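Side-chain contacts in aminotransferase, class I (Staphylococcus aureus, PDB 2O1B), which probably transfers amino groups between amino acids and 2-oxo acids with the help of bound pyridoxal-5'-phosphate, as in other class I aminotransferases: residues A[96-99]-A[105-108]; A[127-132]-A[182-187]. One frame throughout, in Å; residues are numbered along the deposited sequence.

In the fold
Both contacts belong to the large, pyridoxal-5'-phosphate-binding part of a fold type I aminotransferase, built round a seven-stranded mixed sheet. Contact 1 joins the C-terminal part of helix 88-102 to the loop leading into strand 112-115, an outermost strand of the sheet within this chain; contact 2 joins the end of helix 118-129 to strand 182-187, well inside the sheet. In sequence contact 1 closes before contact 2 opens; their centres are 25 Å apart and their nearest atoms about 11 Å, without touching. Neither reaches the cofactor: the side chain of Tyr98 lies about 12 Å from a bound pyridoxal-5'-phosphate and that of Leu184 about 14 Å. Between them in sequence come Gly117, Thr118, Lys119 and Leu122 of the cofactor pocket.

Contact 1: residues A[96-99]-A[105-108]; sequences DFYQ and TLDK
Gln99 and Thr105 bring the two backbones closest, with 5.8 Å between Gln99 CA and Thr105 CA. Segment 96-99 is a turn of helix 88-102, whereas the chain at 105-108 is irregular; just five residues separate the two, and the chain doubles back along the helix that it has left. No hydrogen bond joins the two segments; the contact is made mostly by side chains. Leu106 points at the helix and lays its methyl CD1 beside the root of Tyr98, 3.6 Å from Tyr98 CB and 3.9 Å from Tyr98 CG. The approach to the ring is oblique, and it leaves the far end of the phenol to other partners: Tyr98 OH is hydrogen-bonded to Glu247 OE1. Val266 of strand 263-267 touches both Tyr98 and Leu106, and Val95, one helical turn before Gln99, also meets Leu106, so that the pair forms part of an apolar layer between helix and sheet. Gln99 and Thr105 lie side by side nearer the surface. With Gln99 CG anti to the backbone N (chi1 -176°) and a bend at chi2 of 63°, the amide is carried toward the loop, where Gln99 OE1 comes 3.7 Å from Thr105 CA. Thr105 has a second conformer, so the approach of its methyl CG2 to the same oxygen is doubtful. The carbonyl of this threonine turns to a different partner, accepting a hydrogen bond from Lys242 NZ. Inside, then, an apolar contact of the Leu106 methyl with the root of Tyr98 packs the loop on its helix, and the approach of Gln99 to Thr105 at the rim is a less certain, non-bonded one; the hydrogen bonds of Tyr98 OH and Thr105 O tie helix and loop to other parts of the chain.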
ATOM      1  N   ASP A  96      -4.801  22.040  -8.849  1.00 26.20           N
ATOM      2  CA  ASP A  96      -5.417  23.286  -8.377  1.00 26.30           C
ATOM      3  C   ASP A  96      -4.790  23.766  -7.072  1.00 25.93           C
ATOM      4  O   ASP A  96      -4.518  24.957  -6.906  1.00 25.48           O
ATOM      5  CB  ASP A  96      -6.919  23.110  -8.149  1.00 26.28           C
ATOM      6  CG  ASP A  96      -7.728  23.002  -9.448  1.00 27.67           C
ATOM      7  OD1 ASP A  96      -7.172  23.168 -10.563  1.00 27.49           O
ATOM      8  OD2 ASP A  96      -8.945  22.742  -9.337  1.00 26.83           O
ATOM      9  N   PHE A  97      -4.596  22.833  -6.136  1.00 26.31           N
ATOM     10  CA  PHE A  97      -3.946  23.121  -4.858  1.00 26.18           C
ATOM     11  C   PHE A  97      -2.544  23.670  -5.109  1.00 26.83           C
ATOM     12  O   PHE A  97      -2.222  24.781  -4.684  1.00 26.97           O
ATOM     13  CB  PHE A  97      -3.920  21.846  -4.008  1.00 25.93           C
ATOM     14  CG  PHE A  97      -3.268  22.001  -2.657  1.00 25.63           C
ATOM     15  CD1 PHE A  97      -3.977  22.529  -1.580  1.00 25.52           C
ATOM     16  CD2 PHE A  97      -1.971  21.554  -2.444  1.00 24.08           C
ATOM     17  CE1 PHE A  97      -3.383  22.650  -0.315  1.00 25.71           C
ATOM     18  CE2 PHE A  97      -1.374  21.673  -1.183  1.00 25.85           C
ATOM     19  CZ  PHE A  97      -2.091  22.217  -0.118  1.00 25.19           C
ATOM     20  N   TYR A  98      -1.720  22.917  -5.835  1.00 26.74           N
ATOM     21  CA  TYR A  98      -0.375  23.391  -6.146  1.00 27.12           C
ATOM     22  C   TYR A  98      -0.314  24.734  -6.873  1.00 27.56           C
ATOM     23  O   TYR A  98       0.571  25.549  -6.592  1.00 27.80           O
ATOM     24  CB  TYR A  98       0.454  22.308  -6.836  1.00 26.93           C
ATOM     25  CG  TYR A  98       1.390  21.666  -5.843  1.00 26.51           C
ATOM     26  CD1 TYR A  98       0.896  20.865  -4.806  1.00 25.46           C
ATOM     27  CD2 TYR A  98       2.760  21.905  -5.902  1.00 26.64           C
ATOM     28  CE1 TYR A  98       1.762  20.300  -3.860  1.00 26.45           C
ATOM     29  CE2 TYR A  98       3.632  21.333  -4.973  1.00 26.91           C
ATOM     30  CZ  TYR A  98       3.126  20.539  -3.956  1.00 26.19           C
ATOM     31  OH  TYR A  98       3.988  19.990  -3.037  1.00 26.06           O
ATOM     32  N   GLN A  99      -1.271  24.982  -7.766  1.00 27.86           N
ATOM     33  CA  GLN A  99      -1.349  26.255  -8.469  1.00 28.31           C
ATOM     34  C   GLN A  99      -1.612  27.427  -7.519  1.00 28.22           C
ATOM     35  O   GLN A  99      -0.854  28.395  -7.506  1.00 28.11           O
ATOM     36  CB  GLN A  99      -2.412  26.221  -9.584  1.00 28.23           C
ATOM     37  CG  GLN A  99      -2.466  27.498 -10.420  1.00 29.55           C
ATOM     38  CD  GLN A  99      -1.175  27.761 -11.171  1.00 29.81           C
ATOM     39  OE1 GLN A  99      -0.705  26.925 -11.949  1.00 30.67           O
ATOM     40  NE2 GLN A  99      -0.593  28.921 -10.940  1.00 29.44           N
ATOM     41  N   THR A 105       2.547  24.954 -12.007  1.00 28.16           N
ATOM     42  CA  THR A 105       1.683  24.355 -13.022  0.50 28.34           C
ATOM     43  C   THR A 105       2.042  22.892 -13.218  1.00 28.22           C
ATOM     44  O   THR A 105       3.196  22.558 -13.542  1.00 28.02           O
ATOM     45  CB  THR A 105       1.804  25.064 -14.385  0.50 28.51           C
ATOM     46  OG1 THR A 105       3.144  24.925 -14.875  0.50 29.19           O
ATOM     47  CG2 THR A 105       1.474  26.525 -14.256  0.50 28.24           C
ATOM     48  N   LEU A 106       1.055  22.025 -13.020  1.00 28.05           N
ATOM     49  CA  LEU A 106       1.253  20.590 -13.161  1.00 28.25           C
ATOM     50  C   LEU A 106       0.264  19.970 -14.131  1.00 28.82           C
ATOM     51  O   LEU A 106      -0.898  20.376 -14.184  1.00 28.44           O
ATOM     52  CB  LEU A 106       1.083  19.920 -11.812  1.00 27.66           C
ATOM     53  CG  LEU A 106       2.025  20.387 -10.724  1.00 26.63           C
ATOM     54  CD1 LEU A 106       1.401  19.998  -9.411  1.00 25.36           C
ATOM     55  CD2 LEU A 106       3.404  19.785 -10.925  1.00 25.42           C
ATOM     56  N   ASP A 107       0.736  18.979 -14.886  1.00 29.43           N
ATOM     57  CA  ASP A 107      -0.127  18.201 -15.775  1.00 29.90           C
ATOM     58  C   ASP A 107      -0.722  17.004 -15.023  1.00 29.91           C
ATOM     59  O   ASP A 107       0.004  16.233 -14.396  1.00 29.20           O
ATOM     60  CB  ASP A 107       0.653  17.736 -17.011  1.00 29.91           C
ATOM     61  CG  ASP A 107      -0.214  16.948 -17.989  1.00 31.55           C
ATOM     62  OD1 ASP A 107      -0.624  15.810 -17.662  1.00 31.96           O
ATOM     63  OD2 ASP A 107      -0.481  17.471 -19.089  1.00 31.54           O
ATOM     64  N   LYS A 108      -2.040  16.846 -15.113  1.00 30.60           N
ATOM     65  CA  LYS A 108      -2.755  15.807 -14.365  1.00 31.13           C
ATOM     66  C   LYS A 108      -2.324  14.376 -14.680  1.00 31.17           C
ATOM     67  O   LYS A 108      -2.325  13.516 -13.802  1.00 31.82           O
ATOM     68  CB  LYS A 108      -4.257  15.920 -14.591  1.00 31.71           C
ATOM     69  CG  LYS A 108      -4.894  17.185 -14.076  1.00 32.67           C
ATOM     70  CD  LYS A 108      -6.422  17.064 -14.116  1.00 35.64           C
ATOM     71  CE  LYS A 108      -6.980  17.164 -15.533  1.00 37.20           C
ATOM     72  NZ  LYS A 108      -6.833  15.865 -16.249  1.00 39.09           N
TER

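Contact 2: residues A[127-132]-A[182-187]; sequences TCVINP and TKLIYL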
ATOM      1  N   THR A 127      13.073   1.962  -5.553  1.00 23.18           N
ATOM      2  CA  THR A 127      12.742   0.778  -6.353  1.00 23.70           C
ATOM      3  C   THR A 127      12.389   1.191  -7.783  1.00 24.26           C
ATOM      4  O   THR A 127      12.773   0.510  -8.751  1.00 23.82           O
ATOM      5  CB  THR A 127      11.586  -0.048  -5.706  1.00 23.78           C
ATOM      6  OG1 THR A 127      12.106  -0.799  -4.602  1.00 24.20           O
ATOM      7  CG2 THR A 127      10.958  -1.024  -6.692  1.00 22.87           C
ATOM      8  N   CYS A 128      11.686   2.322  -7.886  1.00 24.37           N
ATOM      9  CA  CYS A 128      11.240   2.882  -9.160  1.00 25.44           C
ATOM     10  C   CYS A 128      12.307   3.583  -9.983  1.00 26.05           C
ATOM     11  O   CYS A 128      12.194   3.629 -11.206  1.00 26.09           O
ATOM     12  CB  CYS A 128      10.104   3.861  -8.928  1.00 25.70           C
ATOM     13  SG  CYS A 128       8.697   3.083  -8.186  1.00 26.93           S
ATOM     14  N   VAL A 129      13.332   4.125  -9.326  1.00 25.96           N
ATOM     15  CA  VAL A 129      14.201   5.114  -9.955  1.00 26.37           C
ATOM     16  C   VAL A 129      15.671   4.703 -10.051  1.00 26.04           C
ATOM     17  O   VAL A 129      16.346   5.049 -11.023  1.00 26.50           O
ATOM     18  CB  VAL A 129      14.047   6.497  -9.243  1.00 26.61           C
ATOM     19  CG1 VAL A 129      15.306   7.316  -9.346  1.00 28.17           C
ATOM     20  CG2 VAL A 129      12.875   7.251  -9.820  1.00 27.75           C
ATOM     21  N   ILE A 130      16.159   3.943  -9.071  1.00 25.81           N
ATOM     22  CA  ILE A 130      17.584   3.592  -9.020  1.00 25.36           C
ATOM     23  C   ILE A 130      17.850   2.129  -9.356  1.00 25.41           C
ATOM     24  O   ILE A 130      16.933   1.310  -9.375  1.00 25.31           O
ATOM     25  CB  ILE A 130      18.227   3.974  -7.644  1.00 25.87           C
ATOM     26  CG1 ILE A 130      17.852   2.964  -6.552  1.00 25.68           C
ATOM     27  CG2 ILE A 130      17.837   5.415  -7.231  1.00 24.45           C
ATOM     28  CD1 ILE A 130      18.785   2.978  -5.347  1.00 25.14           C
ATOM     29  N   ASN A 131      19.112   1.806  -9.626  1.00 25.39           N
ATOM     30  CA  ASN A 131      19.526   0.429  -9.862  1.00 25.75           C
ATOM     31  C   ASN A 131      20.483  -0.060  -8.763  1.00 25.83           C
ATOM     32  O   ASN A 131      21.109   0.756  -8.089  1.00 25.98           O
ATOM     33  CB  ASN A 131      20.152   0.303 -11.259  1.00 26.00           C
ATOM     34  CG  ASN A 131      19.148   0.604 -12.371  1.00 27.03           C
ATOM     35  OD1 ASN A 131      18.124  -0.071 -12.494  1.00 26.13           O
ATOM     36  ND2 ASN A 131      19.426   1.638 -13.164  1.00 27.39           N
ATOM     37  N   PRO A 132      20.579  -1.393  -8.553  1.00 25.76           N
ATOM     38  CA  PRO A 132      21.501  -1.940  -7.549  1.00 25.40           C
ATOM     39  C   PRO A 132      22.869  -1.244  -7.513  1.00 25.57           C
ATOM     40  O   PRO A 132      23.477  -1.034  -8.561  1.00 25.00           O
ATOM     41  CB  PRO A 132      21.650  -3.392  -7.989  1.00 25.90           C
ATOM     42  CG  PRO A 132      20.318  -3.719  -8.563  1.00 25.81           C
ATOM     43  CD  PRO A 132      19.809  -2.463  -9.217  1.00 25.59           C
ATOM     44  N   THR A 182      25.953   9.427  -7.000  1.00 28.28           N
ATOM     45  CA  THR A 182      24.610   9.567  -6.434  1.00 26.89           C
ATOM     46  C   THR A 182      23.524   9.702  -7.498  1.00 26.15           C
ATOM     47  O   THR A 182      23.594  10.550  -8.388  1.00 26.26           O
ATOM     48  CB  THR A 182      24.523  10.719  -5.401  1.00 26.88           C
ATOM     49  OG1 THR A 182      25.404  10.432  -4.314  1.00 26.89           O
ATOM     50  CG2 THR A 182      23.107  10.847  -4.839  1.00 26.34           C
ATOM     51  N   LYS A 183      22.506   8.865  -7.379  1.00 25.17           N
ATOM     52  CA  LYS A 183      21.417   8.862  -8.334  1.00 24.26           C
ATOM     53  C   LYS A 183      20.129   9.419  -7.735  1.00 23.51           C
ATOM     54  O   LYS A 183      19.222   9.801  -8.466  1.00 22.88           O
ATOM     55  CB  LYS A 183      21.229   7.455  -8.889  1.00 24.59           C
ATOM     56  CG  LYS A 183      22.549   6.856  -9.416  1.00 25.10           C
ATOM     57  CD  LYS A 183      23.095   7.629 -10.609  1.00 25.80           C
ATOM     58  CE  LYS A 183      24.410   7.040 -11.129  1.00 27.78           C
ATOM     59  NZ  LYS A 183      24.203   5.798 -11.922  1.00 30.54           N
ATOM     60  N   LEU A 184      20.068   9.475  -6.407  1.00 22.66           N
ATOM     61  CA  LEU A 184      18.902   9.992  -5.711  1.00 22.57           C
ATOM     62  C   LEU A 184      19.294  10.692  -4.411  1.00 22.61           C
ATOM     63  O   LEU A 184      20.228  10.266  -3.714  1.00 22.24           O
ATOM     64  CB  LEU A 184      17.904   8.859  -5.431  1.00 22.13           C
ATOM     65  CG  LEU A 184      16.514   9.201  -4.886  1.00 22.72           C
ATOM     66  CD1 LEU A 184      15.675   9.990  -5.894  1.00 22.04           C
ATOM     67  CD2 LEU A 184      15.806   7.923  -4.514  1.00 22.25           C
ATOM     68  N   ILE A 185      18.570  11.769  -4.109  1.00 22.28           N
ATOM     69  CA  ILE A 185      18.751  12.555  -2.894  1.00 22.63           C
ATOM     70  C   ILE A 185      17.403  12.866  -2.253  1.00 22.51           C
ATOM     71  O   ILE A 185      16.506  13.397  -2.901  1.00 22.50           O
ATOM     72  CB  ILE A 185      19.468  13.890  -3.192  1.00 22.75           C
ATOM     73  CG1 ILE A 185      20.829  13.625  -3.843  1.00 22.56           C
ATOM     74  CG2 ILE A 185      19.637  14.719  -1.913  1.00 23.52           C
ATOM     75  CD1 ILE A 185      21.581  14.874  -4.193  1.00 23.89           C
ATOM     76  N   TYR A 186      17.262  12.536  -0.974  1.00 22.55           N
ATOM     77  CA  TYR A 186      16.090  12.980  -0.226  1.00 22.70           C
ATOM     78  C   TYR A 186      16.373  14.300   0.455  1.00 22.36           C
ATOM     79  O   TYR A 186      17.456  14.503   1.026  1.00 22.50           O
ATOM     80  CB  TYR A 186      15.675  11.954   0.820  1.00 22.23           C
ATOM     81  CG  TYR A 186      14.980  10.761   0.251  1.00 23.79           C
ATOM     82  CD1 TYR A 186      15.677   9.806  -0.472  1.00 22.94           C
ATOM     83  CD2 TYR A 186      13.611  10.577   0.436  1.00 22.84           C
ATOM     84  CE1 TYR A 186      15.035   8.695  -1.000  1.00 24.46           C
ATOM     85  CE2 TYR A 186      12.966   9.460  -0.079  1.00 22.99           C
ATOM     86  CZ  TYR A 186      13.682   8.528  -0.797  1.00 23.72           C
ATOM     87  OH  TYR A 186      13.042   7.413  -1.312  1.00 23.38           O
ATOM     88  N   LEU A 187      15.395  15.195   0.387  1.00 22.02           N
ATOM     89  CA  LEU A 187      15.448  16.442   1.122  1.00 21.83           C
ATOM     90  C   LEU A 187      14.128  16.562   1.858  1.00 21.76           C
ATOM     91  O   LEU A 187      13.123  16.031   1.404  1.00 21.31           O
ATOM     92  CB  LEU A 187      15.669  17.633   0.180  1.00 22.11           C
ATOM     93  CG  LEU A 187      17.050  17.698  -0.509  1.00 22.94           C
ATOM     94  CD1 LEU A 187      17.147  18.864  -1.466  1.00 22.46           C
ATOM     95  CD2 LEU A 187      18.197  17.748   0.519  1.00 23.91           C
TER
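Val129, the last residue of helix 118-129, turns toward Leu184 on strand 182-187; Val129 CG1 and Leu184 CD1 are 4.4 Å apart, a loose contact between methyl groups. Val129 also touches Lys216 on the neighbouring strand 216-220. At Ile130 the chain leaves helical backbone angles, and here the backbones come nearest, Ile130 CA lying 6.6 Å from Lys183 CA. Its side chain crosses that of Leu184 at about a right angle, and the branch that does the touching is CG2, 3.9 Å from Leu184 CB. A chi1 of 77° places CG1 between the backbone N and the carbonyl carbon and leaves CG2 anti to that carbon, on the strand side. The same methyl stands 4.3 Å from Lys183 CB; beyond this root the lysine leads away from the contact, and NZ makes long, weak ion pairs with Asp134 and Asp214. Asn131 turns to other partners: its backbone N is hydrogen-bonded to Asp134 OD1, and its OD1 accepts a hydrogen bond from the backbone N of Asn24 of the second subunit. Val125 and Pro126 of the helix and Val218 of strand 216-220 also touch Leu184, and Val136 of strand 135-140 meets Ile130. Helix 118-129 thus packs its C-terminal end on the parallel part of the central sheet, a helix-on-sheet arrangement of the aminotransferase core. Across the two segments the contact is wholly apolar, without hydrogen bonds: methyl packing seats the helix end on the sheet, while the bond from Asn131 OD1, with others from Thr127 and Cys128 at the helix end, links this region to the second subunit.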